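Local coordinates for actinorhodin polyketide putative beta-ketoacyl synthase 2 (Streptomyces coelicolor A3, PDB 1TQY), which serves as the chain length factor of actinorhodin biosynthesis, a beta-ketoacyl synthase homologue that probably acts with a partner ketosynthase in building the polyketide chain, at residues L357-V368 against L379-R390; L281-L289 against E316-F324. One frame throughout, in Å; residues are numbered along the deposited sequence.

Contact 1 of 2, residues L357-V368 against L379-R390; sequences LREGVIAPTAGV and LVLGEPRSTAPR
With CG1 anti to its carbonyl carbon (chi1 -60°), Ile362 divides its side chain between two parts of 379-390: CD1 runs to Thr387, ending 3.4 Å from Thr387 OG1, while CG2 takes the other direction and meets Val380 CG2 at 3.9 Å, the two side chains crossing at about a right angle. Ile362 CG1 also rests against the ring of Pro389. In Thr365 the equivalent rotation (chi1 -54°) sets OG1 beside the residue's own N, and both atoms donate to one acceptor, Val380 O, from Thr365 N at 2.8 Å and from Thr365 OG1 at 3.0 Å. That carbonyl is gripped twice, and Thr365 OG1 is also hydrogen-bonded to Val333 N and Thr332.

The backbones pair at separate points. Ile362 and Arg385 form an antiparallel hydrogen-bonded pair: Ile362 N to Arg385 O is 2.8 Å and nearly straight (171°), whereas the return bond, Arg385 N to Ile362 O, is longer at 3.2 Å. A second single bridge joins Thr365 and Leu381, with a weak bond from Gly382 N to Thr365 O. Gly360, just past helix 345-359, accepts from Ala388 N at its carbonyl. Beyond the Ile362 pair, on the way to Thr365, Pro364 and Pro384 lie side by side, pointing the same way, with Pro364 CD 3.6 Å from Pro384 CG. Farther along, Leu381 folds CD2 back onto Val368 CB, and Arg385 forms a salt bridge with Asp378.

Within the thiolase-like fold of the beta-ketoacyl synthase family, the contact joins the segment leaving helix 345-359 to the connection between strands 378-379 and 391-398. Strand 330-332 supports Ile362 and Leu379, helix 26-34 touches Val361 and Pro384, and strand 402-410 meets Leu357 at the helical end.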
loop_
_atom_site.group_PDB
_atom_site.type_symbol
_atom_site.label_atom_id
_atom_site.label_comp_id
_atom_site.label_asym_id
_atom_site.label_seq_id
_atom_site.Cartn_x
_atom_site.Cartn_y
_atom_site.Cartn_z
ATOM N N LEU B 357 -16.185 14.945 19.788
ATOM C CA LEU B 357 -17.058 15.947 19.196
ATOM C C LEU B 357 -18.519 15.631 19.490
ATOM O O LEU B 357 -19.300 16.519 19.834
ATOM C CB LEU B 357 -16.855 16.010 17.685
ATOM C CG LEU B 357 -15.445 16.350 17.221
ATOM C CD1 LEU B 357 -15.422 16.334 15.713
ATOM C CD2 LEU B 357 -15.021 17.698 17.764
ATOM N N ARG B 358 -18.883 14.360 19.362
ATOM C CA ARG B 358 -20.253 13.948 19.601
ATOM C C ARG B 358 -20.662 14.074 21.061
ATOM O O ARG B 358 -21.746 14.573 21.364
ATOM C CB ARG B 358 -20.468 12.509 19.144
ATOM C CG ARG B 358 -21.923 12.228 18.827
ATOM C CD ARG B 358 -22.192 10.764 18.592
ATOM N NE ARG B 358 -21.920 9.975 19.786
ATOM C CZ ARG B 358 -22.072 8.657 19.855
ATOM N NH1 ARG B 358 -22.495 7.985 18.793
ATOM N NH2 ARG B 358 -21.801 8.010 20.983
ATOM N N GLU B 359 -19.792 13.620 21.959
ATOM C CA GLU B 359 -20.048 13.661 23.401
ATOM C C GLU B 359 -19.754 15.000 24.068
ATOM O O GLU B 359 -19.976 15.152 25.268
ATOM C CB GLU B 359 -19.233 12.579 24.111
ATOM C CG GLU B 359 -20.057 11.400 24.588
ATOM C CD GLU B 359 -20.752 10.689 23.446
ATOM O OE1 GLU B 359 -20.047 10.201 22.533
ATOM O OE2 GLU B 359 -21.997 10.617 23.461
ATOM N N GLY B 360 -19.239 15.962 23.309
ATOM C CA GLY B 360 -18.942 17.259 23.894
ATOM C C GLY B 360 -17.810 17.294 24.917
ATOM O O GLY B 360 -17.694 18.261 25.671
ATOM N N VAL B 361 -16.978 16.255 24.952
ATOM C CA VAL B 361 -15.853 16.203 25.883
ATOM C C VAL B 361 -14.573 15.738 25.196
ATOM O O VAL B 361 -14.612 14.910 24.283
ATOM C CB VAL B 361 -16.129 15.248 27.067
ATOM C CG1 VAL B 361 -17.317 15.749 27.877
ATOM C CG2 VAL B 361 -16.388 13.836 26.549
ATOM N N ILE B 362 -13.436 16.275 25.632
ATOM C CA ILE B 362 -12.147 15.886 25.060
ATOM C C ILE B 362 -11.550 14.701 25.812
ATOM O O ILE B 362 -11.264 14.795 27.007
ATOM C CB ILE B 362 -11.125 17.056 25.100
ATOM C CG1 ILE B 362 -11.669 18.247 24.293
ATOM C CG2 ILE B 362 -9.779 16.591 24.528
ATOM C CD1 ILE B 362 -10.802 19.500 24.343
ATOM N N ALA B 363 -11.366 13.588 25.105
ATOM C CA ALA B 363 -10.779 12.375 25.684
ATOM C C ALA B 363 -9.440 12.795 26.288
ATOM O O ALA B 363 -8.647 13.456 25.635
ATOM C CB ALA B 363 -10.568 11.341 24.592
ATOM N N PRO B 364 -9.170 12.410 27.541
ATOM C CA PRO B 364 -7.919 12.776 28.211
ATOM C C PRO B 364 -6.692 11.936 27.867
ATOM O O PRO B 364 -6.788 10.922 27.174
ATOM C CB PRO B 364 -8.284 12.649 29.681
ATOM C CG PRO B 364 -9.157 11.423 29.676
ATOM C CD PRO B 364 -10.058 11.675 28.459
ATOM N N THR B 365 -5.533 12.380 28.349
ATOM C CA THR B 365 -4.279 11.667 28.127
ATOM C C THR B 365 -3.915 11.009 29.450
ATOM O O THR B 365 -3.934 11.660 30.495
ATOM C CB THR B 365 -3.137 12.619 27.725
ATOM O OG1 THR B 365 -3.548 13.406 26.601
ATOM C CG2 THR B 365 -1.890 11.822 27.357
ATOM N N ALA B 366 -3.588 9.721 29.396
ATOM C CA ALA B 366 -3.224 8.946 30.580
ATOM C C ALA B 366 -1.709 8.872 30.784
ATOM O O ALA B 366 -0.943 9.013 29.831
ATOM C CB ALA B 366 -3.783 7.526 30.455
ATOM N N GLY B 367 -1.291 8.661 32.034
ATOM C CA GLY B 367 0.122 8.515 32.361
ATOM C C GLY B 367 0.980 9.753 32.554
ATOM O O GLY B 367 1.637 9.904 33.588
ATOM N N VAL B 368 0.996 10.613 31.541
ATOM C CA VAL B 368 1.769 11.850 31.570
ATOM C C VAL B 368 1.434 12.648 32.824
ATOM O O VAL B 368 0.260 12.814 33.157
ATOM C CB VAL B 368 1.444 12.710 30.326
ATOM C CG1 VAL B 368 2.334 13.955 30.282
ATOM C CG2 VAL B 368 1.622 11.872 29.074
ATOM N N LEU B 379 -1.820 20.343 27.322
ATOM C CA LEU B 379 -2.227 18.929 27.303
ATOM C C LEU B 379 -3.409 18.616 28.208
ATOM O O LEU B 379 -3.462 19.084 29.339
ATOM C CB LEU B 379 -1.076 18.014 27.731
ATOM C CG LEU B 379 -0.354 17.146 26.697
ATOM C CD1 LEU B 379 0.452 16.082 27.447
ATOM C CD2 LEU B 379 -1.341 16.479 25.756
ATOM N N VAL B 380 -4.348 17.817 27.708
ATOM C CA VAL B 380 -5.504 17.417 28.502
ATOM C C VAL B 380 -5.121 16.148 29.264
ATOM O O VAL B 380 -4.999 15.074 28.677
ATOM C CB VAL B 380 -6.726 17.116 27.617
ATOM C CG1 VAL B 380 -7.914 16.772 28.499
ATOM C CG2 VAL B 380 -7.063 18.336 26.752
ATOM N N LEU B 381 -4.940 16.278 30.574
ATOM C CA LEU B 381 -4.545 15.154 31.408
ATOM C C LEU B 381 -5.571 14.779 32.468
ATOM O O LEU B 381 -6.365 15.612 32.902
ATOM C CB LEU B 381 -3.217 15.465 32.101
ATOM C CG LEU B 381 -2.045 15.884 31.215
ATOM C CD1 LEU B 381 -0.901 16.403 32.090
ATOM C CD2 LEU B 381 -1.591 14.718 30.376
ATOM N N GLY B 382 -5.547 13.517 32.882
ATOM C CA GLY B 382 -6.471 13.059 33.904
ATOM C C GLY B 382 -7.910 12.861 33.465
ATOM O O GLY B 382 -8.260 11.833 32.888
ATOM N N GLU B 383 -8.751 13.849 33.741
ATOM C CA GLU B 383 -10.161 13.769 33.393
ATOM C C GLU B 383 -10.481 14.404 32.038
ATOM O O GLU B 383 -9.745 15.262 31.546
ATOM C CB GLU B 383 -10.995 14.432 34.497
ATOM C CG GLU B 383 -10.784 13.834 35.903
ATOM C CD GLU B 383 -11.012 12.323 35.963
ATOM O OE1 GLU B 383 -12.073 11.846 35.482
ATOM O OE2 GLU B 383 -10.128 11.608 36.499
ATOM N N PRO B 384 -11.582 13.972 31.405
ATOM C CA PRO B 384 -11.948 14.546 30.106
ATOM C C PRO B 384 -12.272 16.017 30.332
ATOM O O PRO B 384 -12.815 16.381 31.376
ATOM C CB PRO B 384 -13.184 13.741 29.705
ATOM C CG PRO B 384 -12.971 12.416 30.387
ATOM C CD PRO B 384 -12.464 12.842 31.745
ATOM N N ARG B 385 -11.929 16.863 29.373
ATOM C CA ARG B 385 -12.206 18.282 29.514
ATOM C C ARG B 385 -13.463 18.579 28.714
ATOM O O ARG B 385 -13.494 18.393 27.500
ATOM C CB ARG B 385 -11.028 19.097 28.983
ATOM C CG ARG B 385 -11.100 20.579 29.280
ATOM C CD ARG B 385 -9.925 21.307 28.641
ATOM N NE ARG B 385 -8.640 20.864 29.181
ATOM C CZ ARG B 385 -7.471 21.410 28.865
ATOM N NH1 ARG B 385 -7.421 22.420 28.005
ATOM N NH2 ARG B 385 -6.354 20.959 29.421
ATOM N N SER B 386 -14.504 19.033 29.405
ATOM C CA SER B 386 -15.773 19.334 28.759
ATOM C C SER B 386 -15.817 20.725 28.134
ATOM O O SER B 386 -16.350 21.665 28.725
ATOM C CB SER B 386 -16.915 19.175 29.766
ATOM O OG SER B 386 -16.640 19.895 30.959
ATOM N N THR B 387 -15.264 20.841 26.929
ATOM C CA THR B 387 -15.223 22.105 26.190
ATOM C C THR B 387 -16.181 22.081 25.001
ATOM O O THR B 387 -16.319 23.077 24.286
ATOM C CB THR B 387 -13.824 22.370 25.614
ATOM O OG1 THR B 387 -13.582 21.471 24.524
ATOM C CG2 THR B 387 -12.760 22.154 26.668
ATOM N N ALA B 388 -16.826 20.938 24.783
ATOM C CA ALA B 388 -17.754 20.766 23.662
ATOM C C ALA B 388 -17.119 21.197 22.340
ATOM O O ALA B 388 -17.615 22.109 21.677
ATOM C CB ALA B 388 -19.041 21.556 23.910
ATOM N N PRO B 389 -16.010 20.542 21.941
ATOM C CA PRO B 389 -15.320 20.873 20.687
ATOM C C PRO B 389 -16.193 20.561 19.472
ATOM O O PRO B 389 -17.018 19.649 19.511
ATOM C CB PRO B 389 -14.069 20.000 20.742
ATOM C CG PRO B 389 -14.551 18.793 21.488
ATOM C CD PRO B 389 -15.354 19.406 22.613
ATOM N N ARG B 390 -16.014 21.320 18.398
ATOM C CA ARG B 390 -16.806 21.111 17.194
ATOM C C ARG B 390 -15.910 20.749 16.012
ATOM O O ARG B 390 -16.362 20.185 15.015
ATOM C CB ARG B 390 -17.601 22.375 16.870
ATOM C CG ARG B 390 -18.906 22.112 16.146
ATOM C CD ARG B 390 -19.321 23.291 15.268
ATOM N NE ARG B 390 -18.487 23.387 14.068
ATOM C CZ ARG B 390 -18.659 24.289 13.105
ATOM N NH1 ARG B 390 -19.641 25.179 13.208
ATOM N NH2 ARG B 390 -17.862 24.291 12.042
#

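Contact 2 of 2, residues L281-L289 against E316-F324; sequences LERAIRLAL and EARAIGRVF
Apolar packing carries most of this helix pair from the C-terminal domain of the beta-ketoacyl synthase family, in which Val323 is a knob set into a hole formed by Glu282, Ile285, Arg286 and Leu289. CG1 of Val323 is anti to its backbone N (chi1 177°) and faces inward, 3.9 Å from Ile285 CG2 and meeting Leu289 CD1 tip to tip; CG2 lies 3.7 Å from Glu282 CG. Toward the other end, Leu281 CD2 lies 3.8 Å from Ala319 CB, and the small Ala319 is consistent with the close approach of the two segment axes, 9.0 Å at a crossing angle of -41°. The ring of Phe324 meets Ile285 and Leu289 obliquely and continues the apolar layer onto Leu393 of strand 391-398.

The polar atoms form a fringe. Within 281-289, Arg286 NE makes a salt bridge to Glu282 OE1 (3.2 Å), almost in the guanidinium plane, and this holds the group with one face over Val323 CG2. Glu282 OE2 stays 4.4 Å from Arg322 NH1, beyond a salt bridge.

The helices are therefore joined by shape and apolar burial, while ionic bonding fixes one rim of the hole and charge attraction between the helices is probably modest.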
loop_
_atom_site.group_PDB
_atom_site.type_symbol
_atom_site.label_atom_id
_atom_site.label_comp_id
_atom_site.label_asym_id
_atom_site.label_seq_id
_atom_site.Cartn_x
_atom_site.Cartn_y
_atom_site.Cartn_z
ATOM N N LEU B 281 5.566 18.494 9.088
ATOM C CA LEU B 281 4.339 18.335 9.869
ATOM C C LEU B 281 3.504 19.613 9.876
ATOM O O LEU B 281 2.269 19.573 9.736
ATOM C CB LEU B 281 4.661 17.921 11.314
ATOM C CG LEU B 281 3.488 17.757 12.299
ATOM C CD1 LEU B 281 2.501 16.747 11.729
ATOM C CD2 LEU B 281 3.985 17.285 13.666
ATOM N N GLU B 282 4.168 20.752 10.047
ATOM C CA GLU B 282 3.460 22.030 10.066
ATOM C C GLU B 282 2.751 22.189 8.720
ATOM O O GLU B 282 1.560 22.483 8.671
ATOM C CB GLU B 282 4.438 23.195 10.289
ATOM C CG GLU B 282 3.764 24.570 10.373
ATOM C CD GLU B 282 4.769 25.722 10.379
ATOM O OE1 GLU B 282 4.332 26.894 10.338
ATOM O OE2 GLU B 282 5.989 25.451 10.428
ATOM N N ARG B 283 3.484 21.973 7.633
ATOM C CA ARG B 283 2.894 22.099 6.306
ATOM C C ARG B 283 1.655 21.205 6.133
ATOM O O ARG B 283 0.631 21.659 5.618
ATOM C CB ARG B 283 3.924 21.787 5.209
ATOM C CG ARG B 283 3.355 21.899 3.785
ATOM C CD ARG B 283 4.434 21.967 2.695
ATOM N NE ARG B 283 5.122 20.694 2.466
ATOM C CZ ARG B 283 6.168 20.269 3.165
ATOM N NH1 ARG B 283 6.660 21.021 4.144
ATOM N NH2 ARG B 283 6.716 19.092 2.889
ATOM N N ALA B 284 1.742 19.947 6.565
ATOM C CA ALA B 284 0.608 19.033 6.446
ATOM C C ALA B 284 -0.613 19.611 7.156
ATOM O O ALA B 284 -1.723 19.612 6.617
ATOM C CB ALA B 284 0.959 17.654 7.046
ATOM N N ILE B 285 -0.410 20.113 8.371
ATOM C CA ILE B 285 -1.507 20.693 9.129
ATOM C C ILE B 285 -2.185 21.829 8.368
ATOM O O ILE B 285 -3.406 21.832 8.191
ATOM C CB ILE B 285 -1.042 21.255 10.469
ATOM C CG1 ILE B 285 -0.526 20.124 11.358
ATOM C CG2 ILE B 285 -2.202 21.998 11.124
ATOM C CD1 ILE B 285 0.222 20.609 12.572
ATOM N N ARG B 286 -1.392 22.789 7.910
ATOM C CA ARG B 286 -1.956 23.924 7.185
ATOM C C ARG B 286 -2.609 23.500 5.876
ATOM O O ARG B 286 -3.562 24.131 5.416
ATOM C CB ARG B 286 -0.884 24.970 6.891
ATOM C CG ARG B 286 -0.299 25.620 8.103
ATOM C CD ARG B 286 0.844 26.546 7.715
ATOM N NE ARG B 286 1.431 27.131 8.910
ATOM C CZ ARG B 286 0.867 28.101 9.623
ATOM N NH1 ARG B 286 -0.302 28.613 9.250
ATOM N NH2 ARG B 286 1.461 28.532 10.729
ATOM N N LEU B 287 -2.086 22.443 5.267
ATOM C CA LEU B 287 -2.653 21.947 4.019
ATOM C C LEU B 287 -4.025 21.356 4.331
ATOM O O LEU B 287 -5.004 21.625 3.638
ATOM C CB LEU B 287 -1.746 20.881 3.402
ATOM C CG LEU B 287 -1.000 21.227 2.110
ATOM C CD1 LEU B 287 -0.693 22.706 2.035
ATOM C CD2 LEU B 287 0.264 20.381 2.018
ATOM N N ALA B 288 -4.091 20.563 5.392
ATOM C CA ALA B 288 -5.346 19.946 5.793
ATOM C C ALA B 288 -6.387 21.004 6.163
ATOM O O ALA B 288 -7.563 20.859 5.830
ATOM C CB ALA B 288 -5.116 18.983 6.972
ATOM N N LEU B 289 -5.971 22.059 6.856
ATOM C CA LEU B 289 -6.907 23.117 7.245
ATOM C C LEU B 289 -7.469 23.853 6.034
ATOM O O LEU B 289 -8.640 24.231 6.030
ATOM C CB LEU B 289 -6.225 24.116 8.180
ATOM C CG LEU B 289 -5.960 23.637 9.605
ATOM C CD1 LEU B 289 -5.239 24.735 10.376
ATOM C CD2 LEU B 289 -7.277 23.284 10.290
ATOM N N GLU B 316 6.965 17.647 17.220
ATOM C CA GLU B 316 5.520 17.797 17.093
ATOM C C GLU B 316 4.939 18.981 17.858
ATOM O O GLU B 316 4.069 19.687 17.345
ATOM C CB GLU B 316 4.796 16.525 17.533
ATOM C CG GLU B 316 3.281 16.707 17.538
ATOM C CD GLU B 316 2.518 15.405 17.606
ATOM O OE1 GLU B 316 2.856 14.557 18.459
ATOM O OE2 GLU B 316 1.575 15.243 16.801
ATOM N N ALA B 317 5.397 19.182 19.093
ATOM C CA ALA B 317 4.910 20.285 19.917
ATOM C C ALA B 317 5.252 21.607 19.244
ATOM O O ALA B 317 4.506 22.579 19.325
ATOM C CB ALA B 317 5.554 20.224 21.289
ATOM N N ARG B 318 6.392 21.619 18.566
ATOM C CA ARG B 318 6.856 22.807 17.877
ATOM C C ARG B 318 5.977 23.089 16.648
ATOM O O ARG B 318 5.611 24.238 16.398
ATOM C CB ARG B 318 8.331 22.614 17.506
ATOM C CG ARG B 318 9.099 23.867 17.157
ATOM C CD ARG B 318 10.586 23.674 17.465
ATOM N NE ARG B 318 11.146 22.483 16.835
ATOM C CZ ARG B 318 11.829 21.532 17.474
ATOM N NH1 ARG B 318 12.043 21.619 18.778
ATOM N NH2 ARG B 318 12.305 20.488 16.806
ATOM N N ALA B 319 5.601 22.053 15.898
ATOM C CA ALA B 319 4.757 22.275 14.730
ATOM C C ALA B 319 3.379 22.748 15.169
ATOM O O ALA B 319 2.813 23.677 14.584
ATOM C CB ALA B 319 4.640 21.001 13.886
ATOM N N ILE B 320 2.826 22.115 16.197
ATOM C CA ILE B 320 1.510 22.520 16.698
ATOM C C ILE B 320 1.568 23.980 17.175
ATOM O O ILE B 320 0.683 24.779 16.864
ATOM C CB ILE B 320 1.046 21.600 17.858
ATOM C CG1 ILE B 320 0.897 20.164 17.341
ATOM C CG2 ILE B 320 -0.293 22.084 18.416
ATOM C CD1 ILE B 320 0.567 19.142 18.408
ATOM N N GLY B 321 2.622 24.331 17.913
ATOM C CA GLY B 321 2.761 25.694 18.407
ATOM C C GLY B 321 2.818 26.731 17.298
ATOM O O GLY B 321 2.233 27.813 17.406
ATOM N N ARG B 322 3.528 26.401 16.226
ATOM C CA ARG B 322 3.654 27.308 15.097
ATOM C C ARG B 322 2.328 27.551 14.382
ATOM O O ARG B 322 2.111 28.620 13.811
ATOM C CB ARG B 322 4.705 26.777 14.116
ATOM C CG ARG B 322 6.094 26.794 14.721
ATOM C CD ARG B 322 7.163 26.138 13.854
ATOM N NE ARG B 322 8.478 26.300 14.477
ATOM C CZ ARG B 322 9.601 25.742 14.041
ATOM N NH1 ARG B 322 9.582 24.972 12.961
ATOM N NH2 ARG B 322 10.736 25.939 14.703
ATOM N N VAL B 323 1.427 26.581 14.426
ATOM C CA VAL B 323 0.142 26.768 13.760
ATOM C C VAL B 323 -0.912 27.417 14.663
ATOM O O VAL B 323 -1.593 28.358 14.251
ATOM C CB VAL B 323 -0.411 25.425 13.219
ATOM C CG1 VAL B 323 -1.789 25.634 12.583
ATOM C CG2 VAL B 323 0.555 24.849 12.205
ATOM N N PHE B 324 -1.029 26.933 15.893
ATOM C CA PHE B 324 -2.020 27.460 16.817
ATOM C C PHE B 324 -1.445 28.328 17.941
ATOM O O PHE B 324 -2.203 28.821 18.778
ATOM C CB PHE B 324 -2.810 26.296 17.428
ATOM C CG PHE B 324 -3.326 25.317 16.410
ATOM C CD1 PHE B 324 -4.479 25.586 15.680
ATOM C CD2 PHE B 324 -2.637 24.139 16.159
ATOM C CE1 PHE B 324 -4.938 24.690 14.705
ATOM C CE2 PHE B 324 -3.084 23.236 15.189
ATOM C CZ PHE B 324 -4.237 23.511 14.462
#

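How the contacts relate
Both contacts lie toward the periphery of the chain, their centres about 20 Å apart and their nearest atoms about 8 Å apart, so neither touches the other. Contact 2 is the more buried, a helix pair whose inner side rests on strands 391-398 and 402-410; contact 1 is partly buried and mixes covered residues with exposed ones. The same strands link them: 379-390 leads directly into strand 391-398, on which Ile285 and Phe324 pack, and Leu357 touches strand 402-410, as Leu281 does. Their chemistry follows from their form: irregular segments turn backbone groups to each other, whereas helices, satisfied internally, meet through side chains.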